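Local coordinates for GPI-anchored protein LLG1 (Arabidopsis thaliana, PDB 6A5D) that probably acts as a membrane-anchored co-receptor that takes part in perceiving RALF peptides within a heterotypic receptor complex at the plant cell surface, at residues T36-K41 / K57-P62; P45-K50 / G86-G91; N95-K98 / G103-C106. All blocks are in the same frame, centred on the assembly; numbering follows the deposited sequence.

Contact 1 of 3, residues T36-K41 / K57-P62; sequences TIITSK and KDFACP. With FUC (alpha-L-fucopyranose), chain C.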
ATOM      1  N   THR A  36      -5.709 -10.153   1.940  1.00 10.38           N
ATOM      2  CA  THR A  36      -6.880 -10.518   1.145  1.00 11.97           C
ATOM      3  C   THR A  36      -7.746  -9.311   0.807  1.00 10.69           C
ATOM      4  O   THR A  36      -8.379  -9.288  -0.258  1.00 15.21           O
ATOM      5  CB  THR A  36      -7.668 -11.634   1.833  1.00 11.73           C
ATOM      6  OG1 THR A  36      -6.790 -12.745   2.042  1.00 11.83           O
ATOM      7  CG2 THR A  36      -8.846 -12.091   0.972  1.00 12.39           C
ATOM      8  N   ILE A  37      -7.765  -8.287   1.660  1.00 10.11           N
ATOM      9  CA  ILE A  37      -8.526  -7.086   1.317  1.00 12.44           C
ATOM     10  C   ILE A  37      -8.066  -6.521  -0.025  1.00 12.91           C
ATOM     11  O   ILE A  37      -8.878  -6.037  -0.825  1.00 14.46           O
ATOM     12  CB  ILE A  37      -8.461  -6.051   2.452  1.00 14.01           C
ATOM     13  CG1 ILE A  37      -9.417  -4.903   2.166  1.00 15.22           C
ATOM     14  CG2 ILE A  37      -7.024  -5.544   2.660  1.00 12.17           C
ATOM     15  CD1 ILE A  37      -9.496  -3.923   3.290  1.00 19.18           C
ATOM     16  N   ILE A  38      -6.763  -6.606  -0.310  1.00 11.31           N
ATOM     17  CA  ILE A  38      -6.250  -6.139  -1.599  1.00  9.67           C
ATOM     18  C   ILE A  38      -6.452  -7.186  -2.692  1.00 11.24           C
ATOM     19  O   ILE A  38      -6.996  -6.883  -3.766  1.00 13.17           O
ATOM     20  CB  ILE A  38      -4.771  -5.722  -1.496  1.00 10.76           C
ATOM     21  CG1 ILE A  38      -4.561  -4.641  -0.428  1.00 10.22           C
ATOM     22  CG2 ILE A  38      -4.281  -5.260  -2.879  1.00 10.92           C
ATOM     23  CD1 ILE A  38      -3.110  -4.238  -0.240  1.00  9.41           C
ATOM     24  N   THR A  39      -6.005  -8.428  -2.455  1.00  9.54           N
ATOM     25  CA  THR A  39      -5.995  -9.418  -3.533  1.00 12.07           C
ATOM     26  C   THR A  39      -7.402  -9.805  -3.978  1.00 14.52           C
ATOM     27  O   THR A  39      -7.593 -10.179  -5.147  1.00 13.86           O
ATOM     28  CB  THR A  39      -5.176 -10.665  -3.164  1.00 13.27           C
ATOM     29  OG1 THR A  39      -5.752 -11.315  -2.028  1.00 11.27           O
ATOM     30  CG2 THR A  39      -3.746 -10.299  -2.841  1.00 14.74           C
ATOM     31  N   SER A  40      -8.385  -9.754  -3.071  1.00 11.02           N
ATOM     32  CA  SER A  40      -9.761 -10.086  -3.438  1.00 14.28           C
ATOM     33  C   SER A  40     -10.413  -8.985  -4.270  1.00 14.64           C
ATOM     34  O   SER A  40     -11.344  -9.264  -5.036  1.00 18.00           O
ATOM     35  CB  SER A  40     -10.589 -10.391  -2.189  1.00 13.56           C
ATOM     36  OG  SER A  40     -10.896  -9.216  -1.470  1.00 16.42           O
ATOM     37  N   LYS A  41      -9.985  -7.727  -4.098  1.00 12.41           N
ATOM     38  CA  LYS A  41     -10.595  -6.602  -4.804  1.00 12.88           C
ATOM     39  C   LYS A  41      -9.810  -6.117  -6.011  1.00 14.31           C
ATOM     40  O   LYS A  41     -10.358  -5.359  -6.817  1.00 14.91           O
ATOM     41  CB  LYS A  41     -10.823  -5.388  -3.890  1.00 15.94           C
ATOM     42  CG  LYS A  41     -12.111  -5.414  -3.102  1.00 20.30           C
ATOM     43  CD  LYS A  41     -12.046  -4.456  -1.932  1.00 20.88           C
ATOM     44  CE  LYS A  41     -13.451  -4.163  -1.422  1.00 27.84           C
ATOM     45  NZ  LYS A  41     -13.576  -4.270   0.050  1.00 30.43           N
ATOM     46  N   LYS A  57      -5.423   1.661   0.288  1.00  8.76           N
ATOM     47  CA  LYS A  57      -5.603   2.603   1.393  1.00  9.42           C
ATOM     48  C   LYS A  57      -6.253   1.922   2.584  1.00  8.84           C
ATOM     49  O   LYS A  57      -5.821   2.111   3.728  1.00  9.72           O
ATOM     50  CB  LYS A  57      -6.452   3.787   0.929  1.00  9.56           C
ATOM     51  CG  LYS A  57      -5.643   4.775   0.090  1.00 10.18           C
ATOM     52  CD  LYS A  57      -6.454   5.952  -0.445  1.00  9.96           C
ATOM     53  CE  LYS A  57      -5.553   6.871  -1.260  1.00 10.24           C
ATOM     54  NZ  LYS A  57      -6.255   8.131  -1.671  1.00 10.87           N
ATOM     55  N   ASP A  58      -7.260   1.076   2.334  1.00  9.35           N
ATOM     56  CA  ASP A  58      -7.905   0.360   3.432  1.00  9.18           C
ATOM     57  C   ASP A  58      -6.911  -0.533   4.174  1.00 10.38           C
ATOM     58  O   ASP A  58      -6.976  -0.661   5.406  1.00  9.10           O
ATOM     59  CB  ASP A  58      -9.104  -0.431   2.921  1.00 11.88           C
ATOM     60  CG  ASP A  58     -10.316   0.445   2.647  1.00 12.14           C
ATOM     61  OD1 ASP A  58     -10.397   1.558   3.206  1.00 12.98           O
ATOM     62  OD2 ASP A  58     -11.202   0.017   1.883  1.00 12.44           O
ATOM     63  N   PHE A  59      -5.961  -1.122   3.440  1.00 10.73           N
ATOM     64  CA  PHE A  59      -4.937  -1.969   4.047  1.00  8.44           C
ATOM     65  C   PHE A  59      -3.892  -1.139   4.784  1.00 10.35           C
ATOM     66  O   PHE A  59      -3.476  -1.496   5.897  1.00 10.94           O
ATOM     67  CB  PHE A  59      -4.237  -2.795   2.960  1.00 10.16           C
ATOM     68  CG  PHE A  59      -3.096  -3.637   3.488  1.00 10.50           C
ATOM     69  CD1 PHE A  59      -3.336  -4.929   3.948  1.00  9.31           C
ATOM     70  CD2 PHE A  59      -1.795  -3.138   3.540  1.00 10.66           C
ATOM     71  CE1 PHE A  59      -2.289  -5.706   4.445  1.00  9.55           C
ATOM     72  CE2 PHE A  59      -0.746  -3.911   4.039  1.00 10.71           C
ATOM     73  CZ  PHE A  59      -0.997  -5.189   4.504  1.00 11.27           C
ATOM     74  N   ALA A  60      -3.446  -0.039   4.172  1.00 10.65           N
ATOM     75  CA  ALA A  60      -2.202   0.615   4.553  1.00 10.30           C
ATOM     76  C   ALA A  60      -2.408   1.838   5.426  1.00  9.56           C
ATOM     77  O   ALA A  60      -1.556   2.136   6.258  1.00 10.36           O
ATOM     78  CB  ALA A  60      -1.416   1.026   3.294  1.00  9.47           C
ATOM     79  N   CYS A  61      -3.526   2.534   5.269  1.00 10.56           N
ATOM     80  CA  CYS A  61      -3.763   3.737   6.055  1.00 10.21           C
ATOM     81  C   CYS A  61      -3.711   3.532   7.568  1.00 12.38           C
ATOM     82  O   CYS A  61      -3.307   4.480   8.264  1.00 10.72           O
ATOM     83  CB  CYS A  61      -5.068   4.413   5.622  1.00  8.49           C
ATOM     84  SG  CYS A  61      -4.937   5.206   4.004  1.00 74.81           S
ATOM     85  N   PRO A  62      -4.077   2.379   8.137  1.00 10.35           N
ATOM     86  CA  PRO A  62      -3.894   2.218   9.589  1.00 11.10           C
ATOM     87  C   PRO A  62      -2.443   2.289  10.029  1.00 11.43           C
ATOM     88  O   PRO A  62      -2.185   2.399  11.231  1.00 12.54           O
ATOM     89  CB  PRO A  62      -4.558   0.873   9.919  1.00 11.05           C
ATOM     90  CG  PRO A  62      -5.330   0.469   8.706  1.00 11.93           C
ATOM     91  CD  PRO A  62      -4.873   1.287   7.531  1.00 10.73           C
TER
HETATM   92  C1  FUC C   3     -12.122 -11.218   4.517  1.00 12.78           C
HETATM   93  C2  FUC C   3     -11.964  -9.804   3.955  1.00 14.77           C
HETATM   94  C3  FUC C   3     -11.744  -9.853   2.430  1.00 15.77           C
HETATM   95  C4  FUC C   3     -12.886 -10.637   1.774  1.00 15.53           C
HETATM   96  C5  FUC C   3     -12.963 -12.035   2.406  1.00 14.83           C
HETATM   97  C6  FUC C   3     -14.096 -12.909   1.886  1.00 15.65           C
HETATM   98  O2  FUC C   3     -10.909  -9.153   4.600  1.00 13.39           O
HETATM   99  O3  FUC C   3     -11.761  -8.529   1.927  1.00 15.96           O
HETATM  100  O4  FUC C   3     -14.108  -9.957   1.995  1.00 15.52           O
HETATM  101  O5  FUC C   3     -13.149 -11.932   3.838  1.00 13.43           O
HETATM  102  O   HOH W   1     -11.407  -1.642  -0.152  1.00 19.66           O
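In this all-helical, disulfide-rich domain, a short helix packs on the C-terminal end of a longer one: I37 and I38 of helix 36-39 rest against D58 and F59 of helix 49-60. The join between them is apolar. I37 holds CG1 anti to its own N (chi1 -172°), which brings CD1 to 3.5 Å from D58 CB, the two side chains crossing at about a right angle, while its other branch, CG2, comes to the edge of the F59 ring close to the ring plane. I38 meets the same phenylalanine at CB and CG, its CD1 lying 3.7 Å from F59 CB. Beyond the two segments, F59 stacks on Y35 and touches M78 of helix 74-86. At the solvent edge a water donates to D58 OD2 over 2.6 Å and takes a weak, long bond from K41 NZ, a loose bridge between opposite charges. Within the short helix, T36 O is gripped from opposite faces by S40 N and S40 OG, the hydroxyl donating at 2.8 Å from 30° off the carbonyl plane. With an alanine at S40, T36 O would probably be left with the backbone donor alone of these two, and the fucose would lose a polar neighbour. That sugar, part of a glycan attached to the protein itself, places O3 3.6 Å from S40 OG and C3 3.9 Å from T36 CG2.

Contact 2 of 3, residues P45-K50 / G86-G91; sequences PKYPPK and GKYPPG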
ATOM      1  N   PRO A  45      -5.097  -8.959 -15.377  1.00 17.14           N
ATOM      2  CA  PRO A  45      -4.088  -7.925 -15.636  1.00 16.92           C
ATOM      3  C   PRO A  45      -4.660  -6.505 -15.774  1.00 17.58           C
ATOM      4  O   PRO A  45      -3.912  -5.537 -15.647  1.00 19.15           O
ATOM      5  CB  PRO A  45      -3.473  -8.372 -16.961  1.00 18.55           C
ATOM      6  CG  PRO A  45      -4.565  -9.111 -17.638  1.00 19.73           C
ATOM      7  CD  PRO A  45      -5.370  -9.781 -16.568  1.00 17.58           C
ATOM      8  N   LYS A  46      -5.966  -6.375 -16.003  1.00 16.30           N
ATOM      9  CA  LYS A  46      -6.607  -5.058 -16.082  1.00 16.38           C
ATOM     10  C   LYS A  46      -7.075  -4.628 -14.691  1.00 16.11           C
ATOM     11  O   LYS A  46      -8.260  -4.658 -14.354  1.00 16.56           O
ATOM     12  CB  LYS A  46      -7.733  -5.061 -17.108  1.00 19.76           C
ATOM     13  CG  LYS A  46      -7.234  -5.157 -18.538  1.00 20.92           C
ATOM     14  CD  LYS A  46      -8.361  -4.967 -19.528  1.00 26.63           C
ATOM     15  CE  LYS A  46      -7.828  -4.933 -20.937  1.00 26.60           C
ATOM     16  NZ  LYS A  46      -6.700  -3.970 -21.015  1.00 29.29           N
ATOM     17  N   TYR A  47      -6.104  -4.252 -13.869  1.00 14.14           N
ATOM     18  CA  TYR A  47      -6.377  -3.858 -12.494  1.00 13.82           C
ATOM     19  C   TYR A  47      -7.292  -2.633 -12.453  1.00 14.75           C
ATOM     20  O   TYR A  47      -7.007  -1.629 -13.116  1.00 15.00           O
ATOM     21  CB  TYR A  47      -5.069  -3.522 -11.787  1.00 12.34           C
ATOM     22  CG  TYR A  47      -4.033  -4.627 -11.786  1.00 12.20           C
ATOM     23  CD1 TYR A  47      -4.155  -5.722 -10.952  1.00 11.45           C
ATOM     24  CD2 TYR A  47      -2.891  -4.536 -12.577  1.00 13.13           C
ATOM     25  CE1 TYR A  47      -3.190  -6.717 -10.933  1.00 12.86           C
ATOM     26  CE2 TYR A  47      -1.928  -5.521 -12.558  1.00 13.01           C
ATOM     27  CZ  TYR A  47      -2.081  -6.611 -11.732  1.00 12.90           C
ATOM     28  OH  TYR A  47      -1.126  -7.603 -11.711  1.00 10.65           O
ATOM     29  N   PRO A  48      -8.411  -2.690 -11.744  1.00 11.97           N
ATOM     30  CA  PRO A  48      -9.304  -1.512 -11.648  1.00 12.32           C
ATOM     31  C   PRO A  48      -8.674  -0.427 -10.789  1.00 11.59           C
ATOM     32  O   PRO A  48      -8.467  -0.628  -9.586  1.00 12.31           O
ATOM     33  CB  PRO A  48     -10.549  -2.090 -10.958  1.00 13.62           C
ATOM     34  CG  PRO A  48     -10.017  -3.270 -10.172  1.00 13.67           C
ATOM     35  CD  PRO A  48      -8.924  -3.858 -11.007  1.00 12.35           C
ATOM     36  N   PRO A  49      -8.387   0.752 -11.346  1.00  9.35           N
ATOM     37  CA  PRO A  49      -7.595   1.750 -10.587  1.00 10.94           C
ATOM     38  C   PRO A  49      -8.234   2.223  -9.288  1.00 11.22           C
ATOM     39  O   PRO A  49      -7.548   2.302  -8.259  1.00 11.85           O
ATOM     40  CB  PRO A  49      -7.361   2.881 -11.599  1.00 10.65           C
ATOM     41  CG  PRO A  49      -8.479   2.714 -12.597  1.00 11.08           C
ATOM     42  CD  PRO A  49      -8.743   1.234 -12.692  1.00 13.27           C
ATOM     43  N   LYS A  50      -9.513   2.599  -9.316  1.00 11.45           N
ATOM     44  CA  LYS A  50     -10.137   3.134  -8.112  1.00 12.59           C
ATOM     45  C   LYS A  50     -10.307   2.053  -7.049  1.00 10.15           C
ATOM     46  O   LYS A  50     -10.006   2.279  -5.866  1.00 11.92           O
ATOM     47  CB  LYS A  50     -11.480   3.781  -8.451  1.00 17.69           C
ATOM     48  CG  LYS A  50     -12.176   4.396  -7.240  1.00 21.19           C
ATOM     49  CD  LYS A  50     -13.353   5.279  -7.638  1.00 28.04           C
ATOM     50  CE  LYS A  50     -12.930   6.387  -8.595  1.00 29.94           C
ATOM     51  NZ  LYS A  50     -13.727   7.636  -8.399  1.00 36.72           N
ATOM     52  N   GLY A  86       0.630 -10.567  -3.961  1.00 11.78           N
ATOM     53  CA  GLY A  86      -0.420 -10.264  -4.913  1.00 13.29           C
ATOM     54  C   GLY A  86       0.014 -10.327  -6.361  1.00 12.45           C
ATOM     55  O   GLY A  86      -0.811 -10.180  -7.272  1.00 13.36           O
ATOM     56  N   LYS A  87       1.311 -10.538  -6.583  1.00 11.66           N
ATOM     57  CA  LYS A  87       1.896 -10.543  -7.924  1.00 13.33           C
ATOM     58  C   LYS A  87       1.620  -9.236  -8.661  1.00 12.37           C
ATOM     59  O   LYS A  87       1.214  -9.224  -9.820  1.00 12.26           O
ATOM     60  CB  LYS A  87       1.479 -11.765  -8.742  1.00 13.70           C
ATOM     61  CG  LYS A  87       1.905 -13.062  -8.097  1.00 15.48           C
ATOM     62  CD  LYS A  87       0.759 -13.641  -7.285  1.00 26.21           C
ATOM     63  CE  LYS A  87       0.918 -15.142  -7.076  1.00 25.84           C
ATOM     64  NZ  LYS A  87      -0.414 -15.808  -6.987  1.00 25.66           N
ATOM     65  N   TYR A  88       1.843  -8.107  -7.956  1.00 10.43           N
ATOM     66  CA  TYR A  88       1.540  -6.803  -8.538  1.00 10.29           C
ATOM     67  C   TYR A  88       2.808  -6.139  -9.050  1.00 11.61           C
ATOM     68  O   TYR A  88       3.870  -6.265  -8.433  1.00 11.86           O
ATOM     69  CB  TYR A  88       0.928  -5.887  -7.477  1.00  9.88           C
ATOM     70  CG  TYR A  88      -0.416  -6.343  -6.970  1.00 10.63           C
ATOM     71  CD1 TYR A  88      -1.505  -6.430  -7.823  1.00 10.72           C
ATOM     72  CD2 TYR A  88      -0.599  -6.676  -5.626  1.00 10.17           C
ATOM     73  CE1 TYR A  88      -2.746  -6.862  -7.357  1.00 10.12           C
ATOM     74  CE2 TYR A  88      -1.833  -7.105  -5.154  1.00 11.24           C
ATOM     75  CZ  TYR A  88      -2.897  -7.192  -6.024  1.00 11.50           C
ATOM     76  OH  TYR A  88      -4.128  -7.602  -5.575  1.00  9.99           O
ATOM     77  N   PRO A  89       2.712  -5.415 -10.160  1.00 10.75           N
ATOM     78  CA  PRO A  89       3.849  -4.630 -10.632  1.00 12.18           C
ATOM     79  C   PRO A  89       4.257  -3.607  -9.587  1.00 11.63           C
ATOM     80  O   PRO A  89       3.397  -3.002  -8.928  1.00 10.24           O
ATOM     81  CB  PRO A  89       3.291  -3.924 -11.879  1.00 12.32           C
ATOM     82  CG  PRO A  89       2.156  -4.797 -12.331  1.00 12.26           C
ATOM     83  CD  PRO A  89       1.557  -5.370 -11.076  1.00 10.53           C
ATOM     84  N   PRO A  90       5.556  -3.377  -9.410  1.00 11.60           N
ATOM     85  CA  PRO A  90       5.992  -2.349  -8.459  1.00 12.43           C
ATOM     86  C   PRO A  90       5.486  -0.984  -8.897  1.00 12.89           C
ATOM     87  O   PRO A  90       5.517  -0.640 -10.078  1.00 13.02           O
ATOM     88  CB  PRO A  90       7.523  -2.427  -8.522  1.00 14.06           C
ATOM     89  CG  PRO A  90       7.814  -3.021  -9.883  1.00 16.83           C
ATOM     90  CD  PRO A  90       6.684  -3.993 -10.131  1.00 15.46           C
ATOM     91  N   GLY A  91       5.003  -0.210  -7.928  1.00 11.34           N
ATOM     92  CA  GLY A  91       4.443   1.093  -8.189  1.00 11.36           C
ATOM     93  C   GLY A  91       3.000   1.109  -8.660  1.00 12.04           C
ATOM     94  O   GLY A  91       2.448   2.201  -8.859  1.00 12.52           O
TER
HETATM   95  O   HOH W   2      -1.742  -9.849  -9.876  1.00 16.02           O
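Two Tyr-Pro-Pro segments meet here, Y47 of the first against Y88 and P89 of the second, each an extended lead-in to a helix: P48 is the N-cap of helix 49-60 and G91 the N-cap of helix 92-99. Y47 does most of the touching. Its CE1 comes to the edge of the Y88 ring, in that ring's plane, 3.5 Å from Y88 CD1. The ring planes are inclined by 60° with centroids 5.6 Å apart, an oblique meeting. P89 CD meets the hydroxyl end of Y47 on the same side of the ring as the Y88 edge, 3.8 Å from Y47 CE2 and close to the hydroxyl as well. Y88 has its CG beside its own backbone N (chi1 -65°), which turns the ring back over the preceding chain and sets G86 O 3.6 Å above the ring centre. Farther out, Y88 OH bonds to C42 O and the ring meets F93 edge-to-face, anchoring this tyrosine in the interior, while Y47 also leans on L92 and Q96 of helix 92-99. K87, with positive phi (57°), is where the chain leaves helix 74-86 and goes on to Y88. The polar end of the contact is water-mediated: one water, in the plane of the Y47 ring, lies 3.0 Å from Y47 OH and donates a 2.8 Å bond to G86 O.

Contact 3 of 3, residues N95-K98 / G103-C106; sequences NQCK and GLEC
L104 packs on the last turn of helix 92-99 with its two methyl groups on different residues: CD2 lies 3.6 Å from C97 CB and also nears the sulfur, while CD1 reaches the aliphatic part of K98, 4.0 Å from CG. The K98 and L104 side chains cross obliquely, the amine end of the lysine leading away. Beside this apolar patch the backbones come very close, K98 CA and G103 CA being 4.1 Å apart. G103 CA points a C-H at C97 O over 3.1 Å, a bent contact with 123° at the hydrogen, and G103 O stands equally near that same C97 O although both are acceptors. G103 takes the turn with positive phi, a conformation that favours glycine. In the next shell, C97 has SG set beside its own backbone N (chi1 -74°), which leaves CB facing L104 CD2, and the sulfur is tied by a disulfide to C53, while F56 of helix 49-60 touches both C97 and L104. C106 is bonded through sulfur to C61, and the L104 backbone is hydrogen-bonded to L112, so the returning loop is pinned from several directions. K57 NZ donates to G103 O and to E105 O. That lysine would draw negative charge toward itself at G103 O, and this probably offsets some of the repulsion between the two carbonyl oxygens that the tight turn forces together.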
ATOM      1  N   ASN A  95       0.866   4.506  -8.449  1.00 12.68           N
ATOM      2  CA  ASN A  95       0.418   5.110  -9.704  1.00 11.03           C
ATOM      3  C   ASN A  95      -1.094   5.256  -9.725  1.00 12.46           C
ATOM      4  O   ASN A  95      -1.617   6.330 -10.051  1.00 10.40           O
ATOM      5  CB  ASN A  95       0.868   4.254 -10.892  1.00 12.22           C
ATOM      6  CG  ASN A  95       2.355   4.350 -11.148  1.00 18.57           C
ATOM      7  OD1 ASN A  95       3.015   5.273 -10.687  1.00 17.42           O
ATOM      8  ND2 ASN A  95       2.886   3.398 -11.910  1.00 25.52           N
ATOM      9  N   GLN A  96      -1.816   4.178  -9.382  1.00 12.54           N
ATOM     10  CA  GLN A  96      -3.278   4.229  -9.420  1.00 11.06           C
ATOM     11  C   GLN A  96      -3.830   5.291  -8.478  1.00 10.97           C
ATOM     12  O   GLN A  96      -4.748   6.035  -8.843  1.00  9.73           O
ATOM     13  CB  GLN A  96      -3.898   2.879  -9.047  1.00 11.19           C
ATOM     14  CG  GLN A  96      -3.556   1.724  -9.959  1.00 11.23           C
ATOM     15  CD  GLN A  96      -3.870   0.394  -9.308  1.00 11.51           C
ATOM     16  OE1 GLN A  96      -3.614   0.202  -8.102  1.00 13.85           O
ATOM     17  NE2 GLN A  96      -4.437  -0.536 -10.086  1.00 12.43           N
ATOM     18  N   CYS A  97      -3.299   5.370  -7.250  1.00  9.91           N
ATOM     19  CA  CYS A  97      -3.821   6.347  -6.305  1.00 10.37           C
ATOM     20  C   CYS A  97      -3.497   7.763  -6.767  1.00 11.26           C
ATOM     21  O   CYS A  97      -4.316   8.676  -6.611  1.00  9.68           O
ATOM     22  CB  CYS A  97      -3.264   6.084  -4.902  1.00 10.32           C
ATOM     23  SG  CYS A  97      -3.960   4.661  -4.060  1.00 10.20           S
ATOM     24  N   LYS A  98      -2.304   7.967  -7.333  1.00  9.39           N
ATOM     25  CA  LYS A  98      -1.953   9.300  -7.809  1.00 12.08           C
ATOM     26  C   LYS A  98      -2.827   9.705  -8.987  1.00 12.83           C
ATOM     27  O   LYS A  98      -3.053  10.903  -9.196  1.00 13.82           O
ATOM     28  CB  LYS A  98      -0.467   9.376  -8.161  1.00 12.34           C
ATOM     29  CG  LYS A  98       0.453   9.436  -6.944  1.00 13.02           C
ATOM     30  CD  LYS A  98       1.910   9.187  -7.313  1.00 18.60           C
ATOM     31  CE  LYS A  98       2.507  10.262  -8.154  1.00 23.47           C
ATOM     32  NZ  LYS A  98       3.941   9.903  -8.394  1.00 27.06           N
ATOM     33  N   GLY A 103      -5.339  11.325  -4.643  1.00 10.62           N
ATOM     34  CA  GLY A 103      -3.915  11.049  -4.644  1.00 10.05           C
ATOM     35  C   GLY A 103      -3.599   9.923  -3.683  1.00 12.29           C
ATOM     36  O   GLY A 103      -4.355   8.949  -3.555  1.00 10.97           O
ATOM     37  N   LEU A 104      -2.488  10.072  -2.962  1.00 11.50           N
ATOM     38  CA  LEU A 104      -2.073   9.099  -1.959  1.00 11.30           C
ATOM     39  C   LEU A 104      -2.523   9.482  -0.549  1.00 13.11           C
ATOM     40  O   LEU A 104      -2.011   8.928   0.432  1.00 13.43           O
ATOM     41  CB  LEU A 104      -0.561   8.853  -2.040  1.00 13.21           C
ATOM     42  CG  LEU A 104      -0.155   7.808  -3.091  1.00 10.40           C
ATOM     43  CD1 LEU A 104       1.329   7.914  -3.395  1.00 13.78           C
ATOM     44  CD2 LEU A 104      -0.505   6.413  -2.576  1.00 13.21           C
ATOM     45  N   GLU A 105      -3.494  10.388  -0.434  1.00 12.18           N
ATOM     46  CA  GLU A 105      -3.971  10.839   0.871  1.00 13.39           C
ATOM     47  C   GLU A 105      -4.948   9.839   1.484  1.00 13.25           C
ATOM     48  O   GLU A 105      -5.917   9.415   0.844  1.00 13.81           O
ATOM     49  CB  GLU A 105      -4.643  12.210   0.738  1.00 14.87           C
ATOM     50  CG  GLU A 105      -5.202  12.756   2.043  1.00 20.57           C
ATOM     51  CD  GLU A 105      -5.669  14.202   1.934  1.00 27.01           C
ATOM     52  OE1 GLU A 105      -6.344  14.536   0.936  1.00 34.90           O
ATOM     53  OE2 GLU A 105      -5.383  14.992   2.859  1.00 30.17           O
ATOM     54  N   CYS A 106      -4.694   9.479   2.737  1.00 14.04           N
ATOM     55  CA  CYS A 106      -5.638   8.685   3.504  1.00 12.36           C
ATOM     56  C   CYS A 106      -6.816   9.557   3.922  1.00 16.81           C
ATOM     57  O   CYS A 106      -6.661  10.763   4.130  1.00 15.79           O
ATOM     58  CB  CYS A 106      -4.948   8.136   4.740  1.00 12.19           C
ATOM     59  SG  CYS A 106      -3.769   6.835   4.336  1.00 13.18           S
TER

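From the N terminus, helix 36-39 opens contact 1, which closes at 57-62 around the C42-C52 disulfide and most of helix 49-60. Contact 2 starts inside that loop, at 45-50, and closes only at 86-91, past helix 74-86, so contacts 1 and 2 cross. They touch where Y88 OH approaches T39 CA. Contact 3 follows in series and is local, folding 103-106 back onto helix 92-99. Helix 49-60 is the common spine: contact 2 lies at its start and contact 1 at its end, while the C61-C106 disulfide and K57 join contact 1 to contact 3. Q96, packed on Y47, connects contacts 2 and 3.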